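Local coordinates for transcription elongation factor Spt5 (Methanocaldococcus jannaschii, PDB 3LPE), which stimulates transcription elongation as a heterodimer with Spt4, its NusG N-terminal (NGN) domain, the part present here, mediating the interaction with RNA polymerase, at residues Leu28-Ala33 / Tyr41-Ser46; Tyr52-Ala57 / Glu84-Leu89; Glu65-Met70 / Arg74-Gly79. All coordinates share one frame; numbering follows the deposited sequence.

Contact 1 of 3, residues Leu28-Ala33 / Tyr41-Ser46; sequences LMASRA and YSILAS
Met29 and Ala30 meet Ile43 in a buried contact of apolar side chains, where helix 22-35 lies against strand 40-45 of the NGN domain's antiparallel sheet. It is a compact example of how one branched side chain can fasten a helix to a strand. Ile43 is directed toward the helix at CB, and its longer branch carries CD1 onward to it: CG1 is anti to the carbonyl carbon (chi1 -59°), and the CD1 methyl at its end slots between two successive helix residues. Ile43 CD1 lies 3.6 Å from Met29 CB and 3.9 Å from Ala30 CB, and it also comes within 3.6 Å of the backbone Ala30 N. The shorter branch meets Met29 farther along its chain, Ile43 CG2 lying 4.0 Å from Met29 SD. Met29 thus crosses the isoleucine at a slant, meeting one branch at its root and the other at its sulfur. Beyond Ile43, Met29 extends to Val53 and Val55 of strand 52-57 and to Leu66 of helix 60-67. Ser42 to Ala45 also pair with a strand of the DNA-directed RNA polymerase subunit E'' chain, continuing the sheet into that subunit. With no hydrogen bond between the two segments, their attachment rests on the fit of methyl, methylene and sulfur, one methyl also lying against the helix backbone, consistent with hydrophobic burial as its source of cohesion.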
loop_
_atom_site.group_PDB
_atom_site.type_symbol
_atom_site.label_atom_id
_atom_site.label_comp_id
_atom_site.label_asym_id
_atom_site.label_seq_id
_atom_site.Cartn_x
_atom_site.Cartn_y
_atom_site.Cartn_z
ATOM N N LEU A 28 -9.811 2.013 -1.508
ATOM C CA LEU A 28 -10.820 1.342 -2.317
ATOM C C LEU A 28 -10.296 0.036 -2.891
ATOM O O LEU A 28 -11.015 -0.961 -2.974
ATOM C CB LEU A 28 -11.271 2.248 -3.472
ATOM C CG LEU A 28 -11.920 3.555 -3.026
ATOM C CD1 LEU A 28 -12.223 4.431 -4.253
ATOM C CD2 LEU A 28 -13.189 3.279 -2.211
ATOM N N MET A 29 -9.044 0.044 -3.306
ATOM C CA MET A 29 -8.441 -1.151 -3.874
ATOM C C MET A 29 -8.391 -2.269 -2.833
ATOM O O MET A 29 -8.721 -3.415 -3.118
ATOM C CB MET A 29 -7.021 -0.854 -4.346
ATOM C CG MET A 29 -6.948 -0.208 -5.721
ATOM S SD MET A 29 -5.280 0.353 -5.997
ATOM C CE MET A 29 -5.213 0.457 -7.785
ATOM N N ALA A 30 -7.946 -1.937 -1.636
ATOM C CA ALA A 30 -7.777 -2.975 -0.603
ATOM C C ALA A 30 -9.129 -3.614 -0.278
ATOM O O ALA A 30 -9.249 -4.827 -0.160
ATOM C CB ALA A 30 -7.148 -2.391 0.649
ATOM N N SER A 31 -10.153 -2.783 -0.143
ATOM C CA SER A 31 -11.506 -3.268 0.077
ATOM C C SER A 31 -11.963 -4.181 -1.052
ATOM O O SER A 31 -12.487 -5.263 -0.801
ATOM C CB SER A 31 -12.473 -2.091 0.236
ATOM O OG SER A 31 -12.120 -1.349 1.384
ATOM N N ARG A 32 -11.759 -3.762 -2.299
ATOM C CA ARG A 32 -12.199 -4.580 -3.418
ATOM C C ARG A 32 -11.417 -5.888 -3.521
ATOM O O ARG A 32 -11.964 -6.921 -3.908
ATOM C CB ARG A 32 -12.122 -3.804 -4.740
ATOM C CG ARG A 32 -12.617 -4.583 -5.935
ATOM C CD ARG A 32 -12.845 -3.660 -7.124
ATOM N NE ARG A 32 -12.980 -4.394 -8.377
ATOM C CZ ARG A 32 -14.103 -4.970 -8.795
ATOM N NH1 ARG A 32 -15.200 -4.914 -8.048
ATOM N NH2 ARG A 32 -14.124 -5.617 -9.955
ATOM N N ALA A 33 -10.127 -5.833 -3.214
ATOM C CA ALA A 33 -9.284 -7.015 -3.292
ATOM C C ALA A 33 -9.800 -8.091 -2.318
ATOM O O ALA A 33 -9.921 -9.252 -2.681
ATOM C CB ALA A 33 -7.827 -6.654 -2.990
ATOM N N TYR A 41 -1.540 -8.530 -3.092
ATOM C CA TYR A 41 -0.831 -8.744 -1.842
ATOM C C TYR A 41 -0.467 -7.479 -1.085
ATOM O O TYR A 41 -0.414 -7.479 0.144
ATOM C CB TYR A 41 0.419 -9.565 -2.107
ATOM C CG TYR A 41 0.136 -10.814 -2.897
ATOM C CD1 TYR A 41 -0.890 -11.680 -2.523
ATOM C CD2 TYR A 41 0.908 -11.149 -3.996
ATOM C CE1 TYR A 41 -1.147 -12.849 -3.241
ATOM C CE2 TYR A 41 0.666 -12.308 -4.716
ATOM C CZ TYR A 41 -0.362 -13.160 -4.334
ATOM O OH TYR A 41 -0.594 -14.318 -5.049
ATOM N N SER A 42 -0.216 -6.396 -1.811
ATOM C CA SER A 42 0.046 -5.126 -1.151
ATOM C C SER A 42 -0.206 -3.984 -2.121
ATOM O O SER A 42 -0.262 -4.198 -3.318
ATOM C CB SER A 42 1.468 -5.046 -0.574
ATOM O OG SER A 42 2.423 -4.863 -1.604
ATOM N N ILE A 43 -0.394 -2.792 -1.563
ATOM C CA ILE A 43 -0.707 -1.596 -2.329
ATOM C C ILE A 43 0.109 -0.484 -1.704
ATOM O O ILE A 43 0.131 -0.329 -0.490
ATOM C CB ILE A 43 -2.201 -1.249 -2.250
ATOM C CG1 ILE A 43 -3.050 -2.409 -2.770
ATOM C CG2 ILE A 43 -2.534 -0.029 -3.119
ATOM C CD1 ILE A 43 -4.462 -2.362 -2.234
ATOM N N LEU A 44 0.832 0.266 -2.526
ATOM C CA LEU A 44 1.751 1.254 -1.970
ATOM C C LEU A 44 1.499 2.627 -2.601
ATOM O O LEU A 44 1.511 2.762 -3.837
ATOM C CB LEU A 44 3.205 0.803 -2.216
ATOM C CG LEU A 44 4.296 1.843 -2.013
ATOM C CD1 LEU A 44 4.580 1.986 -0.558
ATOM C CD2 LEU A 44 5.549 1.458 -2.764
ATOM N N ALA A 45 1.256 3.622 -1.756
ATOM C CA ALA A 45 1.047 4.989 -2.207
ATOM C C ALA A 45 2.090 5.868 -1.556
ATOM O O ALA A 45 1.986 6.174 -0.374
ATOM C CB ALA A 45 -0.367 5.476 -1.870
ATOM N N SER A 46 3.104 6.247 -2.327
ATOM C CA SER A 46 4.210 7.069 -1.840
ATOM C C SER A 46 3.998 8.537 -2.184
ATOM O O SER A 46 3.592 8.855 -3.309
ATOM C CB SER A 46 5.514 6.603 -2.489
ATOM O OG SER A 46 6.543 7.558 -2.301
#

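Contact 2 of 3, residues Tyr52-Ala57 / Glu84-Leu89; sequences YVLVEA and EEIEPL
Leu54 of strand 52-57 meets Ile86 and Leu89 of the helical segment 84-89 through a single methyl group, CD1. Its torsions explain the reach: CG is anti to the carbonyl carbon (chi1 -63°), and CD1 continues the chain in an extended line (chi2 -179°), projecting from the strand toward the helix. Ile86 answers in kind. Its CG1 branch is also extended, and the two side chains come together tip to tip, with Leu54 CD1 3.9 Å from Ile86 CG1 and 4.1 Å from Ile86 CD1. Leu89 arrives from another direction, crossing Leu54 at about a right angle and bringing its own CD1 to 3.9 Å from Leu54 CD1. One leucine methyl is therefore shared by two helix residues three positions apart, although the strand and helix backbones stay well separated, the CA atoms of Leu54 and Ile86 being 8.8 Å apart. The helix is weakly bonded and kinked near Pro88, yet the bond from Leu89 N to Ile86 O, at 2.8 Å, ties together the two residues that grip the leucine. Around them, Ile86 also packs on Ile12 and Leu44 of the flanking strands and on Ile41 of the subunit E'' chain, while Leu89 touches Ser46 and Ser48. The result is a small apolar cluster on the sheet face turned away from helices 22-35 and 60-67, part of the alpha-beta-alpha layering of the NGN fold, an antiparallel sheet with helices on both faces, here with the C-terminal helix 83-90 on the second.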
loop_
_atom_site.group_PDB
_atom_site.type_symbol
_atom_site.label_atom_id
_atom_site.label_comp_id
_atom_site.label_asym_id
_atom_site.label_seq_id
_atom_site.Cartn_x
_atom_site.Cartn_y
_atom_site.Cartn_z
ATOM N N TYR A 52 0.145 7.989 -8.941
ATOM C CA TYR A 52 0.296 6.542 -9.130
ATOM C C TYR A 52 0.186 5.767 -7.829
ATOM O O TYR A 52 0.575 6.241 -6.778
ATOM C CB TYR A 52 1.650 6.212 -9.760
ATOM C CG TYR A 52 1.775 6.808 -11.125
ATOM C CD1 TYR A 52 2.236 8.105 -11.291
ATOM C CD2 TYR A 52 1.376 6.097 -12.244
ATOM C CE1 TYR A 52 2.323 8.681 -12.544
ATOM C CE2 TYR A 52 1.451 6.672 -13.509
ATOM C CZ TYR A 52 1.927 7.955 -13.642
ATOM O OH TYR A 52 2.003 8.522 -14.884
ATOM N N VAL A 53 -0.347 4.569 -7.936
ATOM C CA VAL A 53 -0.388 3.638 -6.813
ATOM C C VAL A 53 0.264 2.356 -7.323
ATOM O O VAL A 53 0.038 1.945 -8.474
ATOM C CB VAL A 53 -1.845 3.388 -6.352
ATOM C CG1 VAL A 53 -1.905 2.307 -5.301
ATOM C CG2 VAL A 53 -2.437 4.682 -5.786
ATOM N N LEU A 54 1.097 1.741 -6.493
ATOM C CA LEU A 54 1.795 0.517 -6.891
ATOM C C LEU A 54 1.047 -0.674 -6.327
ATOM O O LEU A 54 0.732 -0.668 -5.149
ATOM C CB LEU A 54 3.206 0.537 -6.315
ATOM C CG LEU A 54 4.079 1.688 -6.839
ATOM C CD1 LEU A 54 5.474 1.646 -6.243
ATOM C CD2 LEU A 54 4.160 1.668 -8.353
ATOM N N VAL A 55 0.793 -1.692 -7.153
ATOM C CA VAL A 55 -0.028 -2.832 -6.743
ATOM C C VAL A 55 0.772 -4.099 -6.967
ATOM O O VAL A 55 1.156 -4.399 -8.077
ATOM C CB VAL A 55 -1.357 -2.914 -7.543
ATOM C CG1 VAL A 55 -2.193 -4.152 -7.151
ATOM C CG2 VAL A 55 -2.191 -1.619 -7.359
ATOM N N GLU A 56 1.044 -4.813 -5.884
ATOM C CA GLU A 56 1.715 -6.114 -5.948
ATOM C C GLU A 56 0.646 -7.217 -6.068
ATOM O O GLU A 56 -0.248 -7.354 -5.211
ATOM C CB GLU A 56 2.568 -6.298 -4.690
ATOM C CG GLU A 56 3.471 -7.535 -4.689
ATOM C CD GLU A 56 4.206 -7.709 -3.377
ATOM O OE1 GLU A 56 5.225 -8.421 -3.358
ATOM O OE2 GLU A 56 3.779 -7.128 -2.367
ATOM N N ALA A 57 0.720 -7.981 -7.146
ATOM C CA ALA A 57 -0.297 -8.984 -7.451
ATOM C C ALA A 57 0.303 -10.189 -8.172
ATOM O O ALA A 57 1.416 -10.125 -8.695
ATOM C CB ALA A 57 -1.408 -8.369 -8.295
ATOM N N GLU A 84 13.624 -3.590 -6.689
ATOM C CA GLU A 84 14.673 -2.601 -6.425
ATOM C C GLU A 84 14.262 -1.153 -6.703
ATOM O O GLU A 84 14.785 -0.239 -6.068
ATOM C CB GLU A 84 15.970 -2.921 -7.184
ATOM C CG GLU A 84 15.776 -3.800 -8.394
ATOM C CD GLU A 84 15.584 -5.246 -7.999
ATOM O OE1 GLU A 84 16.251 -5.687 -7.037
ATOM O OE2 GLU A 84 14.762 -5.935 -8.643
ATOM N N GLU A 85 13.337 -0.944 -7.635
ATOM C CA GLU A 85 12.866 0.412 -7.941
ATOM C C GLU A 85 11.878 0.912 -6.893
ATOM O O GLU A 85 11.608 2.103 -6.783
ATOM C CB GLU A 85 12.276 0.495 -9.370
ATOM C CG GLU A 85 13.353 0.301 -10.450
ATOM C CD GLU A 85 12.828 0.350 -11.889
ATOM O OE1 GLU A 85 11.616 0.553 -12.087
ATOM O OE2 GLU A 85 13.648 0.172 -12.819
ATOM N N ILE A 86 11.376 -0.014 -6.087
ATOM C CA ILE A 86 10.410 0.292 -5.049
ATOM C C ILE A 86 11.034 0.539 -3.671
ATOM O O ILE A 86 10.559 1.375 -2.909
ATOM C CB ILE A 86 9.384 -0.855 -4.968
ATOM C CG1 ILE A 86 8.472 -0.804 -6.194
ATOM C CG2 ILE A 86 8.582 -0.805 -3.675
ATOM C CD1 ILE A 86 7.453 -1.901 -6.230
ATOM N N GLU A 87 12.101 -0.192 -3.356
ATOM C CA GLU A 87 12.743 -0.112 -2.051
ATOM C C GLU A 87 13.040 1.302 -1.533
ATOM O O GLU A 87 12.801 1.585 -0.351
ATOM C CB GLU A 87 14.006 -0.988 -2.015
ATOM C CG GLU A 87 13.708 -2.462 -2.249
ATOM C CD GLU A 87 14.937 -3.344 -2.136
ATOM O OE1 GLU A 87 15.737 -3.133 -1.201
ATOM O OE2 GLU A 87 15.089 -4.256 -2.976
ATOM N N PRO A 88 13.567 2.190 -2.399
ATOM C CA PRO A 88 13.835 3.550 -1.919
ATOM C C PRO A 88 12.563 4.260 -1.451
ATOM O O PRO A 88 12.640 5.167 -0.621
ATOM C CB PRO A 88 14.414 4.253 -3.162
ATOM C CG PRO A 88 14.942 3.152 -4.015
ATOM C CD PRO A 88 13.973 2.021 -3.808
ATOM N N LEU A 89 11.414 3.858 -1.984
ATOM C CA LEU A 89 10.145 4.438 -1.555
ATOM C C LEU A 89 9.754 4.034 -0.128
ATOM O O LEU A 89 8.977 4.730 0.529
ATOM C CB LEU A 89 9.025 4.062 -2.527
ATOM C CG LEU A 89 9.268 4.534 -3.964
ATOM C CD1 LEU A 89 8.130 4.121 -4.875
ATOM C CD2 LEU A 89 9.444 6.023 -3.974
#

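Contact 3 of 3, residues Glu65-Met70 / Arg74-Gly79; sequences ELIKGM and RGIVPG
Ile67 of helix 60-67 leans on Gly75 and Ile76 of strand 73-76 through the tip of its longer branch. CB points toward the strand. From it the longer branch leaves through CG1, placed between the backbone N and the carbonyl carbon (chi1 65°), and then runs extended to CD1 (chi2 168°). The other branch, CG2, turns to a different neighbour and packs against Met29 of helix 22-35. Contact with the strand is left to the terminal methyl: Ile67 CD1 sits 3.6 Å from Ile76 CG1 and 3.9 Å from Ile76 CD1, the two isoleucines crossing on a slant. The same methyl lies 4.2 Å from Gly75 CA. Gly75 itself has phi 154°, a backbone shape that would press any beta carbon onto the carbonyl oxygen of Arg74, so the glycine answers to the chain's own geometry. From Ile67 the chain reverses in a type II beta turn, closed by a bond of 2.9 Å from Met70 N to Ile67 O, with Gly69 at positive phi. Ile76 meanwhile rests on Val63 of the same helix and on Phe13 of strand 12-17. Helix, turn and returning strand form the second half of a split beta-alpha-beta crossover in the NGN domain, in which helix 60-67 links strand 52-57 to the parallel strand 73-76, with 12-17 between them.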
loop_
_atom_site.group_PDB
_atom_site.type_symbol
_atom_site.label_atom_id
_atom_site.label_comp_id
_atom_site.label_asym_id
_atom_site.label_seq_id
_atom_site.Cartn_x
_atom_site.Cartn_y
_atom_site.Cartn_z
ATOM N N GLU A 65 -8.817 -6.595 -12.912
ATOM C CA GLU A 65 -10.083 -6.805 -12.223
ATOM C C GLU A 65 -10.205 -5.854 -11.035
ATOM O O GLU A 65 -11.288 -5.350 -10.728
ATOM C CB GLU A 65 -10.223 -8.256 -11.755
ATOM C CG GLU A 65 -11.613 -8.590 -11.208
ATOM C CD GLU A 65 -12.710 -8.467 -12.259
ATOM O OE1 GLU A 65 -12.388 -8.424 -13.460
ATOM O OE2 GLU A 65 -13.898 -8.418 -11.888
ATOM N N LEU A 66 -9.081 -5.606 -10.380
ATOM C CA LEU A 66 -9.052 -4.714 -9.224
ATOM C C LEU A 66 -9.559 -3.312 -9.611
ATOM O O LEU A 66 -10.364 -2.710 -8.900
ATOM C CB LEU A 66 -7.616 -4.632 -8.672
ATOM C CG LEU A 66 -7.408 -3.695 -7.482
ATOM C CD1 LEU A 66 -8.122 -4.282 -6.244
ATOM C CD2 LEU A 66 -5.931 -3.478 -7.213
ATOM N N ILE A 67 -9.105 -2.797 -10.751
ATOM C CA ILE A 67 -9.394 -1.399 -11.077
ATOM C C ILE A 67 -10.626 -1.285 -11.969
ATOM O O ILE A 67 -11.050 -0.193 -12.317
ATOM C CB ILE A 67 -8.194 -0.682 -11.774
ATOM C CG1 ILE A 67 -7.884 -1.300 -13.140
ATOM C CG2 ILE A 67 -6.964 -0.658 -10.890
ATOM C CD1 ILE A 67 -6.912 -0.444 -14.008
ATOM N N LYS A 68 -11.182 -2.426 -12.352
ATOM C CA LYS A 68 -12.314 -2.446 -13.269
ATOM C C LYS A 68 -13.451 -1.545 -12.778
ATOM O O LYS A 68 -14.053 -1.808 -11.735
ATOM C CB LYS A 68 -12.803 -3.878 -13.465
ATOM C CG LYS A 68 -13.849 -4.064 -14.560
ATOM C CD LYS A 68 -14.112 -5.548 -14.782
ATOM C CE LYS A 68 -15.337 -5.776 -15.642
ATOM N NZ LYS A 68 -15.737 -7.207 -15.627
ATOM N N GLY A 69 -13.725 -0.471 -13.523
ATOM C CA GLY A 69 -14.821 0.427 -13.195
ATOM C C GLY A 69 -14.580 1.332 -11.996
ATOM O O GLY A 69 -15.479 2.048 -11.557
ATOM N N MET A 70 -13.370 1.302 -11.453
ATOM C CA MET A 70 -13.018 2.189 -10.344
ATOM C C MET A 70 -12.862 3.653 -10.792
ATOM O O MET A 70 -12.091 3.947 -11.696
ATOM C CB MET A 70 -11.723 1.702 -9.675
ATOM C CG MET A 70 -11.364 2.454 -8.408
ATOM S SD MET A 70 -9.989 1.685 -7.522
ATOM C CE MET A 70 -10.826 0.262 -6.835
ATOM N N ARG A 74 -6.940 5.895 -14.214
ATOM C CA ARG A 74 -6.757 6.061 -15.680
ATOM C C ARG A 74 -6.317 4.793 -16.382
ATOM O O ARG A 74 -6.612 4.595 -17.566
ATOM C CB ARG A 74 -5.731 7.152 -15.959
ATOM C CG ARG A 74 -5.587 7.509 -17.453
ATOM C CD ARG A 74 -6.949 7.925 -18.039
ATOM N NE ARG A 74 -6.903 8.168 -19.490
ATOM C CZ ARG A 74 -6.988 7.208 -20.415
ATOM N NH1 ARG A 74 -7.114 5.929 -20.059
ATOM N NH2 ARG A 74 -6.939 7.524 -21.701
ATOM N N GLY A 75 -5.594 3.924 -15.674
ATOM C CA GLY A 75 -5.200 2.663 -16.263
ATOM C C GLY A 75 -3.915 2.121 -15.631
ATOM O O GLY A 75 -3.472 2.610 -14.597
ATOM N N ILE A 76 -3.316 1.127 -16.278
ATOM C CA ILE A 76 -2.099 0.486 -15.773
ATOM C C ILE A 76 -0.900 0.831 -16.657
ATOM O O ILE A 76 -0.978 0.790 -17.885
ATOM C CB ILE A 76 -2.298 -1.039 -15.698
ATOM C CG1 ILE A 76 -3.580 -1.355 -14.918
ATOM C CG2 ILE A 76 -1.072 -1.737 -15.045
ATOM C CD1 ILE A 76 -3.967 -2.843 -14.912
ATOM N N VAL A 77 0.191 1.243 -16.026
ATOM C CA VAL A 77 1.449 1.483 -16.722
ATOM C C VAL A 77 1.959 0.165 -17.283
ATOM O O VAL A 77 1.903 -0.856 -16.597
ATOM C CB VAL A 77 2.479 2.100 -15.754
ATOM C CG1 VAL A 77 3.872 2.186 -16.379
ATOM C CG2 VAL A 77 2.001 3.467 -15.332
ATOM N N PRO A 78 2.444 0.168 -18.542
ATOM C CA PRO A 78 2.914 -1.069 -19.170
ATOM C C PRO A 78 4.170 -1.603 -18.480
ATOM O O PRO A 78 5.046 -0.822 -18.095
ATOM C CB PRO A 78 3.254 -0.642 -20.598
ATOM C CG PRO A 78 2.560 0.658 -20.802
ATOM C CD PRO A 78 2.494 1.316 -19.470
ATOM N N GLY A 79 4.226 -2.915 -18.300
ATOM C CA GLY A 79 5.400 -3.583 -17.762
ATOM C C GLY A 79 5.393 -3.634 -16.251
ATOM O O GLY A 79 4.791 -2.789 -15.614
#

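Overall arrangement
All three contacts join apolar side chains of a helical segment to the same antiparallel sheet, but they differ in depth and place. Contacts 1 and 2 are buried and use neighbouring strands, 40-45 and 52-57, whose opposite faces receive helices 22-35 and 83-90; Ile43 also packs on Val53. Contact 3 lies nearer the surface, at strand 73-76, the far edge of this chain's sheet from the E'' interface, and beside the same helical layer as contact 1, to which Met29 and the salt bridge between Arg32 and Glu65 connect it. Chemistry follows position: sulfur joins methyls in contact 1, leucine and isoleucine methyls cluster in contact 2, and the isoleucine methyl of contact 3 also reaches a glycine CA. Subunit E'' borders the first two alone.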